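Local coordinates for uncharacterized protein (Bacillus subtilis, PDB 5DQW) that probably works as a metal-dependent phosphohydrolase of the HD-domain family, holding nickel and an adenine nucleotide in an all-helical fold, at residues A[19-24]-A[31-36]; A[133-138]-A[190-195]. All coordinates share one frame; numbering follows the deposited sequence.

Interaction 1: A[19-24]-A[31-36]; sequences WVQSVL and HDWLHI. With NI (nickel (II) ion), chain D; ADP (adenosine-5'-diphosphate), chain C.
Side-chain packing of V20, Q21 and L24 against W33 and I36 joins the last turns of helix 8-24 to the start of helix 33-50, with only six residues between the segments. Q21, a long flexible residue suited to an exposed margin, lies over one face of the indole. With CG anti to the backbone N (chi1 -171°) and an extended chain, it makes a CH-pi contact from CG to the five-membered ring centroid at 3.9 Å, and its amide stacks 8° from parallel. V20 CG1 meets the ring's edge, 4.0 Å from W33 CZ3. Next to it, L24 CD1 reaches the buried I36 at CG1, 4.0 Å away. Helix 33-50 carries H35, which binds nickel through NE2 at 2.4 Å and shares the metal with D130, as in HD-domain metal sites; D32 is the helix N-cap, with OD1 accepting from H35 N at 3.0 Å. Without the indole, as with an alanine at W33, the Q21 amide would probably lose its stacking surface and a gap is likely to open beside V20. Water 1 accepts from W33 N at 2.6 Å and bonds weakly to L24 O. H31 NE2 donates to ADP O2B at 2.7 Å.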
loop_
_atom_site.group_PDB
_atom_site.type_symbol
_atom_site.label_atom_id
_atom_site.label_comp_id
_atom_site.label_asym_id
_atom_site.label_seq_id
_atom_site.Cartn_x
_atom_site.Cartn_y
_atom_site.Cartn_z
ATOM N N TRP A 19 -24.796 13.324 0.452
ATOM C CA TRP A 19 -24.634 13.624 -0.986
ATOM C C TRP A 19 -23.264 13.181 -1.502
ATOM O O TRP A 19 -23.138 12.397 -2.479
ATOM C CB TRP A 19 -24.908 15.111 -1.242
ATOM C CG TRP A 19 -24.434 15.642 -2.569
ATOM C CD1 TRP A 19 -24.699 15.130 -3.802
ATOM C CD2 TRP A 19 -23.595 16.784 -2.785
ATOM N NE1 TRP A 19 -24.084 15.887 -4.779
ATOM C CE2 TRP A 19 -23.419 16.920 -4.180
ATOM C CE3 TRP A 19 -23.021 17.738 -1.939
ATOM C CZ2 TRP A 19 -22.668 17.935 -4.734
ATOM C CZ3 TRP A 19 -22.284 18.745 -2.495
ATOM C CH2 TRP A 19 -22.124 18.846 -3.882
ATOM N N VAL A 20 -22.231 13.650 -0.825
ATOM C CA VAL A 20 -20.869 13.332 -1.216
ATOM C C VAL A 20 -20.638 11.830 -1.240
ATOM O O VAL A 20 -20.071 11.282 -2.216
ATOM C CB VAL A 20 -19.836 14.058 -0.336
ATOM C CG1 VAL A 20 -18.402 13.555 -0.653
ATOM C CG2 VAL A 20 -19.979 15.596 -0.547
ATOM N N GLN A 21 -21.115 11.160 -0.196
ATOM C CA GLN A 21 -21.046 9.704 -0.173
ATOM C C GLN A 21 -21.806 9.073 -1.339
ATOM O O GLN A 21 -21.304 8.142 -1.981
ATOM C CB GLN A 21 -21.541 9.158 1.155
ATOM C CG GLN A 21 -21.280 7.678 1.318
ATOM C CD GLN A 21 -21.586 7.203 2.734
ATOM O OE1 GLN A 21 -22.047 7.986 3.567
ATOM N NE2 GLN A 21 -21.313 5.936 3.014
ATOM N N SER A 22 -22.999 9.579 -1.638
ATOM C CA SER A 22 -23.746 9.055 -2.777
ATOM C C SER A 22 -22.983 9.270 -4.110
ATOM O O SER A 22 -22.966 8.408 -4.972
ATOM C CB SER A 22 -25.139 9.695 -2.850
ATOM O OG SER A 22 -25.869 9.202 -3.972
ATOM N N VAL A 23 -22.387 10.447 -4.275
ATOM C CA VAL A 23 -21.776 10.825 -5.543
ATOM C C VAL A 23 -20.565 9.935 -5.851
ATOM O O VAL A 23 -20.341 9.545 -6.998
ATOM C CB VAL A 23 -21.324 12.306 -5.512
ATOM C CG1 VAL A 23 -20.467 12.637 -6.741
ATOM C CG2 VAL A 23 -22.514 13.202 -5.481
ATOM N N LEU A 24 -19.826 9.611 -4.796
ATOM C CA LEU A 24 -18.562 8.906 -4.884
ATOM C C LEU A 24 -18.753 7.403 -4.831
ATOM O O LEU A 24 -17.795 6.679 -4.943
ATOM C CB LEU A 24 -17.633 9.345 -3.740
ATOM C CG LEU A 24 -17.106 10.786 -3.824
ATOM C CD1 LEU A 24 -16.389 11.173 -2.546
ATOM C CD2 LEU A 24 -16.182 10.946 -5.023
ATOM N N HIS A 31 -9.439 8.571 -3.768
ATOM C CA HIS A 31 -10.364 9.702 -3.578
ATOM C C HIS A 31 -11.751 9.185 -3.154
ATOM O O HIS A 31 -12.774 9.769 -3.494
ATOM C CB HIS A 31 -10.531 10.459 -4.908
ATOM C CG HIS A 31 -9.254 10.999 -5.462
ATOM N ND1 HIS A 31 -8.619 10.419 -6.542
ATOM C CD2 HIS A 31 -8.484 12.049 -5.086
ATOM C CE1 HIS A 31 -7.512 11.088 -6.810
ATOM N NE2 HIS A 31 -7.397 12.072 -5.934
ATOM N N ASP A 32 -11.760 8.074 -2.430
ATOM C CA ASP A 32 -12.968 7.408 -2.046
ATOM C C ASP A 32 -13.557 8.114 -0.845
ATOM O O ASP A 32 -12.908 8.995 -0.219
ATOM C CB ASP A 32 -12.720 5.909 -1.791
ATOM C CG ASP A 32 -12.019 5.596 -0.440
ATOM O OD1 ASP A 32 -11.207 6.389 0.143
ATOM O OD2 ASP A 32 -12.272 4.448 0.021
ATOM N N TRP A 33 -14.799 7.740 -0.555
ATOM C CA TRP A 33 -15.523 8.316 0.574
ATOM C C TRP A 33 -14.734 8.247 1.892
ATOM O O TRP A 33 -14.727 9.198 2.671
ATOM C CB TRP A 33 -16.933 7.664 0.733
ATOM C CG TRP A 33 -17.513 7.975 2.098
ATOM C CD1 TRP A 33 -17.746 7.081 3.121
ATOM C CD2 TRP A 33 -17.853 9.266 2.615
ATOM N NE1 TRP A 33 -18.246 7.743 4.222
ATOM C CE2 TRP A 33 -18.335 9.078 3.936
ATOM C CE3 TRP A 33 -17.855 10.553 2.074
ATOM C CZ2 TRP A 33 -18.775 10.132 4.732
ATOM C CZ3 TRP A 33 -18.279 11.608 2.873
ATOM C CH2 TRP A 33 -18.715 11.394 4.195
ATOM N N LEU A 34 -14.072 7.129 2.140
ATOM C CA LEU A 34 -13.337 6.962 3.387
ATOM C C LEU A 34 -12.180 8.009 3.551
ATOM O O LEU A 34 -12.019 8.601 4.623
ATOM C CB LEU A 34 -12.837 5.522 3.499
ATOM C CG LEU A 34 -13.963 4.485 3.615
ATOM C CD1 LEU A 34 -13.417 3.079 3.589
ATOM C CD2 LEU A 34 -14.798 4.733 4.876
ATOM N N HIS A 35 -11.434 8.274 2.475
ATOM C CA HIS A 35 -10.459 9.370 2.461
ATOM C C HIS A 35 -11.121 10.728 2.775
ATOM O O HIS A 35 -10.646 11.449 3.615
ATOM C CB HIS A 35 -9.697 9.419 1.117
ATOM C CG HIS A 35 -9.023 10.733 0.836
ATOM N ND1 HIS A 35 -7.836 11.109 1.436
ATOM C CD2 HIS A 35 -9.350 11.740 -0.007
ATOM C CE1 HIS A 35 -7.484 12.307 0.988
ATOM N NE2 HIS A 35 -8.380 12.707 0.103
ATOM N N ILE A 36 -12.239 11.046 2.118
ATOM C CA ILE A 36 -12.911 12.320 2.328
ATOM C C ILE A 36 -13.367 12.458 3.776
ATOM O O ILE A 36 -13.162 13.483 4.408
ATOM C CB ILE A 36 -14.075 12.500 1.393
ATOM C CG1 ILE A 36 -13.593 12.618 -0.050
ATOM C CG2 ILE A 36 -14.904 13.742 1.787
ATOM C CD1 ILE A 36 -12.795 13.872 -0.336
HETATM NI NI NI D . -8.032 14.673 -1.185
HETATM P PB ADP C . -4.754 13.683 -4.605
HETATM O O1B ADP C . -3.987 14.716 -3.815
HETATM O O2B ADP C . -5.885 14.300 -5.415
HETATM O O3B ADP C . -5.197 12.478 -3.804
HETATM P PA ADP C . -3.612 11.639 -6.194
HETATM O O1A ADP C . -2.542 11.441 -7.252
HETATM O O2A ADP C . -5.016 11.263 -6.580
HETATM O O3A ADP C . -3.641 13.161 -5.659
HETATM O "O5'" ADP C . -3.247 10.856 -4.824
HETATM C "C5'" ADP C . -4.041 9.777 -4.309
HETATM C "C4'" ADP C . -3.192 9.018 -3.304
HETATM O "O4'" ADP C . -2.233 8.306 -4.063
HETATM C "C3'" ADP C . -2.410 9.906 -2.317
HETATM O "O3'" ADP C . -2.213 9.264 -1.052
HETATM C "C2'" ADP C . -1.052 10.071 -2.942
HETATM O "O2'" ADP C . 0.000 10.198 -1.992
HETATM C "C1'" ADP C . -0.924 8.747 -3.686
HETATM N N9 ADP C . -0.034 8.916 -4.838
HETATM C C8 ADP C . -0.035 9.933 -5.723
HETATM N N7 ADP C . 0.947 9.767 -6.645
HETATM C C5 ADP C . 1.583 8.627 -6.344
HETATM C C6 ADP C . 2.705 7.871 -6.913
HETATM N N6 ADP C . 3.335 8.339 -8.017
HETATM N N1 ADP C . 3.069 6.720 -6.285
HETATM C C2 ADP C . 2.445 6.264 -5.189
HETATM N N3 ADP C . 1.406 6.914 -4.618
HETATM C C4 ADP C . 0.938 8.069 -5.144
HETATM O O HOH W 1 -16.187 6.015 -2.006
HETATM O O HOH W 2 -5.929 13.324 -1.845
#

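Interaction 2: A[133-138]-A[190-195]; sequences DAIGAV and EFMLQY
M192 of helix 179-202 reaches across to I135 and the backbone of G136, and no hydrogen bond spans the two segments, so the contact rests on packing alone. An unbranched, flexible thioether suits this place, because it can follow a bent surface. Its CG comes to 3.6 Å from G136 N, and then the chain turns at chi3 (-50°), which carries the methyl onto I135: CE lies 3.7 Å from I135 CB, with CG2 just as near. The beta-branched isoleucine offers the methyl a broad apolar flank, and I135 also touches A185 and R188 of the same long helix. G136 is where the two backbones come nearest, its CA 5.4 Å from that of M192. Its phi of 69° is a conformation that glycine adopts more readily than other residues. One residue back along helix 179-202, F191 has CG anti to the backbone N (chi1 -177°), which brings the ring down beside A137: F191 CE2 is 4.1 Å from A137 CB, and a small alanine leaves room for it. Both F191 and M192 also touch I140, one turn further along helix 136-150. Q198 of the second subunit packs on F191, and V138 N donates to D202 OD2 of that subunit. The loop leading into helix 136-150, shortly after the nickel ligand D130, and that helix's first turn thus pack on the long C-terminal helix 179-202 beside the dimer interface.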
loop_
_atom_site.group_PDB
_atom_site.type_symbol
_atom_site.label_atom_id
_atom_site.label_comp_id
_atom_site.label_asym_id
_atom_site.label_seq_id
_atom_site.Cartn_x
_atom_site.Cartn_y
_atom_site.Cartn_z
ATOM N N ASP A 133 -3.416 13.114 5.497
ATOM C CA ASP A 133 -3.909 11.785 5.092
ATOM C C ASP A 133 -2.994 11.091 4.071
ATOM O O ASP A 133 -3.158 9.892 3.801
ATOM C CB ASP A 133 -5.346 11.896 4.534
ATOM C CG ASP A 133 -6.063 10.560 4.536
ATOM O OD1 ASP A 133 -6.184 10.003 5.659
ATOM O OD2 ASP A 133 -6.481 10.075 3.445
ATOM N N ALA A 134 -2.052 11.841 3.498
ATOM C CA ALA A 134 -1.057 11.334 2.526
ATOM C C ALA A 134 0.286 10.899 3.170
ATOM O O ALA A 134 1.226 10.404 2.479
ATOM C CB ALA A 134 -0.817 12.353 1.397
ATOM N N ILE A 135 0.364 11.070 4.489
ATOM C CA ILE A 135 1.559 10.677 5.264
ATOM C C ILE A 135 1.167 9.800 6.459
ATOM O O ILE A 135 -0.022 9.511 6.662
ATOM C CB ILE A 135 2.454 11.908 5.703
ATOM C CG1 ILE A 135 1.775 12.804 6.727
ATOM C CG2 ILE A 135 2.883 12.721 4.469
ATOM C CD1 ILE A 135 2.817 13.720 7.548
ATOM N N GLY A 136 2.164 9.356 7.217
ATOM C CA GLY A 136 1.974 8.348 8.258
ATOM C C GLY A 136 1.647 6.953 7.728
ATOM O O GLY A 136 1.915 6.635 6.566
ATOM N N ALA A 137 1.073 6.110 8.588
ATOM C CA ALA A 137 0.708 4.741 8.172
ATOM C C ALA A 137 -0.371 4.797 7.108
ATOM O O ALA A 137 -0.317 4.040 6.106
ATOM C CB ALA A 137 0.242 3.914 9.335
ATOM N N VAL A 138 -1.304 5.734 7.260
ATOM C CA VAL A 138 -2.350 5.844 6.240
ATOM C C VAL A 138 -1.768 6.238 4.885
ATOM O O VAL A 138 -2.094 5.649 3.858
ATOM C CB VAL A 138 -3.542 6.720 6.668
ATOM C CG1 VAL A 138 -3.108 8.142 7.030
ATOM C CG2 VAL A 138 -4.654 6.668 5.588
ATOM N N GLU A 190 7.711 11.051 11.137
ATOM C CA GLU A 190 8.680 10.189 11.802
ATOM C C GLU A 190 8.316 8.749 11.625
ATOM O O GLU A 190 9.185 7.927 11.435
ATOM C CB GLU A 190 8.776 10.503 13.285
ATOM C CG GLU A 190 9.589 11.733 13.560
ATOM C CD GLU A 190 11.014 11.682 12.980
ATOM O OE1 GLU A 190 11.665 10.603 13.031
ATOM O OE2 GLU A 190 11.466 12.750 12.487
ATOM N N PHE A 191 7.017 8.430 11.651
ATOM C CA PHE A 191 6.638 7.045 11.433
ATOM C C PHE A 191 6.967 6.607 10.021
ATOM O O PHE A 191 7.392 5.485 9.825
ATOM C CB PHE A 191 5.181 6.704 11.813
ATOM C CG PHE A 191 4.888 5.244 11.615
ATOM C CD1 PHE A 191 5.277 4.321 12.573
ATOM C CD2 PHE A 191 4.371 4.801 10.417
ATOM C CE1 PHE A 191 5.086 2.973 12.360
ATOM C CE2 PHE A 191 4.174 3.445 10.186
ATOM C CZ PHE A 191 4.529 2.533 11.138
ATOM N N MET A 192 6.803 7.475 9.022
ATOM C CA MET A 192 7.234 7.124 7.626
ATOM C C MET A 192 8.724 6.908 7.561
ATOM O O MET A 192 9.185 6.071 6.825
ATOM C CB MET A 192 6.887 8.186 6.575
ATOM C CG MET A 192 5.433 8.259 6.198
ATOM S SD MET A 192 5.147 9.369 4.816
ATOM C CE MET A 192 6.017 10.887 5.327
ATOM N N LEU A 193 9.478 7.688 8.323
ATOM C CA LEU A 193 10.917 7.479 8.409
ATOM C C LEU A 193 11.275 6.084 8.990
ATOM O O LEU A 193 12.171 5.404 8.458
ATOM C CB LEU A 193 11.562 8.593 9.222
ATOM C CG LEU A 193 11.747 9.924 8.473
ATOM C CD1 LEU A 193 12.410 10.983 9.380
ATOM C CD2 LEU A 193 12.563 9.691 7.167
ATOM N N GLN A 194 10.605 5.693 10.091
ATOM C CA GLN A 194 10.749 4.350 10.663
ATOM C C GLN A 194 10.350 3.275 9.616
ATOM O O GLN A 194 10.964 2.226 9.540
ATOM C CB GLN A 194 9.933 4.199 11.950
ATOM C CG GLN A 194 10.422 5.097 13.128
ATOM C CD GLN A 194 9.541 5.017 14.402
ATOM O OE1 GLN A 194 8.304 4.930 14.343
ATOM N NE2 GLN A 194 10.188 5.102 15.556
ATOM N N TYR A 195 9.330 3.555 8.813
ATOM C CA TYR A 195 8.880 2.603 7.757
ATOM C C TYR A 195 9.963 2.424 6.688
ATOM O O TYR A 195 10.315 1.294 6.309
ATOM C CB TYR A 195 7.515 3.020 7.150
ATOM C CG TYR A 195 7.095 2.034 6.114
ATOM C CD1 TYR A 195 7.510 2.191 4.809
ATOM C CD2 TYR A 195 6.338 0.908 6.430
ATOM C CE1 TYR A 195 7.185 1.292 3.843
ATOM C CE2 TYR A 195 6.007 -0.011 5.428
ATOM C CZ TYR A 195 6.450 0.204 4.149
ATOM O OH TYR A 195 6.198 -0.662 3.128
#

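How the interactions relate
Interaction 1 closes before interaction 2 opens along the chain, and their centres lie 23 Å apart, yet one polar pair ties them together: H35 ND1 and D133 OD2 are 2.6 Å apart, a probable hydrogen bond. Since H35 holds nickel with its other ring nitrogen, D133 would act as a second-shell residue and is likely to hold the imidazole's rotation; its OD1 forms a salt bridge with R38. Segment 31-36 thus supplies first-shell and nucleotide contacts, whereas interaction 2 flanks the site: the side chain of I135 is about 8 Å from ADP and about 12 Å from nickel. Helix 8-24 packs on the segment carrying H35, and helix 179-202 on the segment carrying D133.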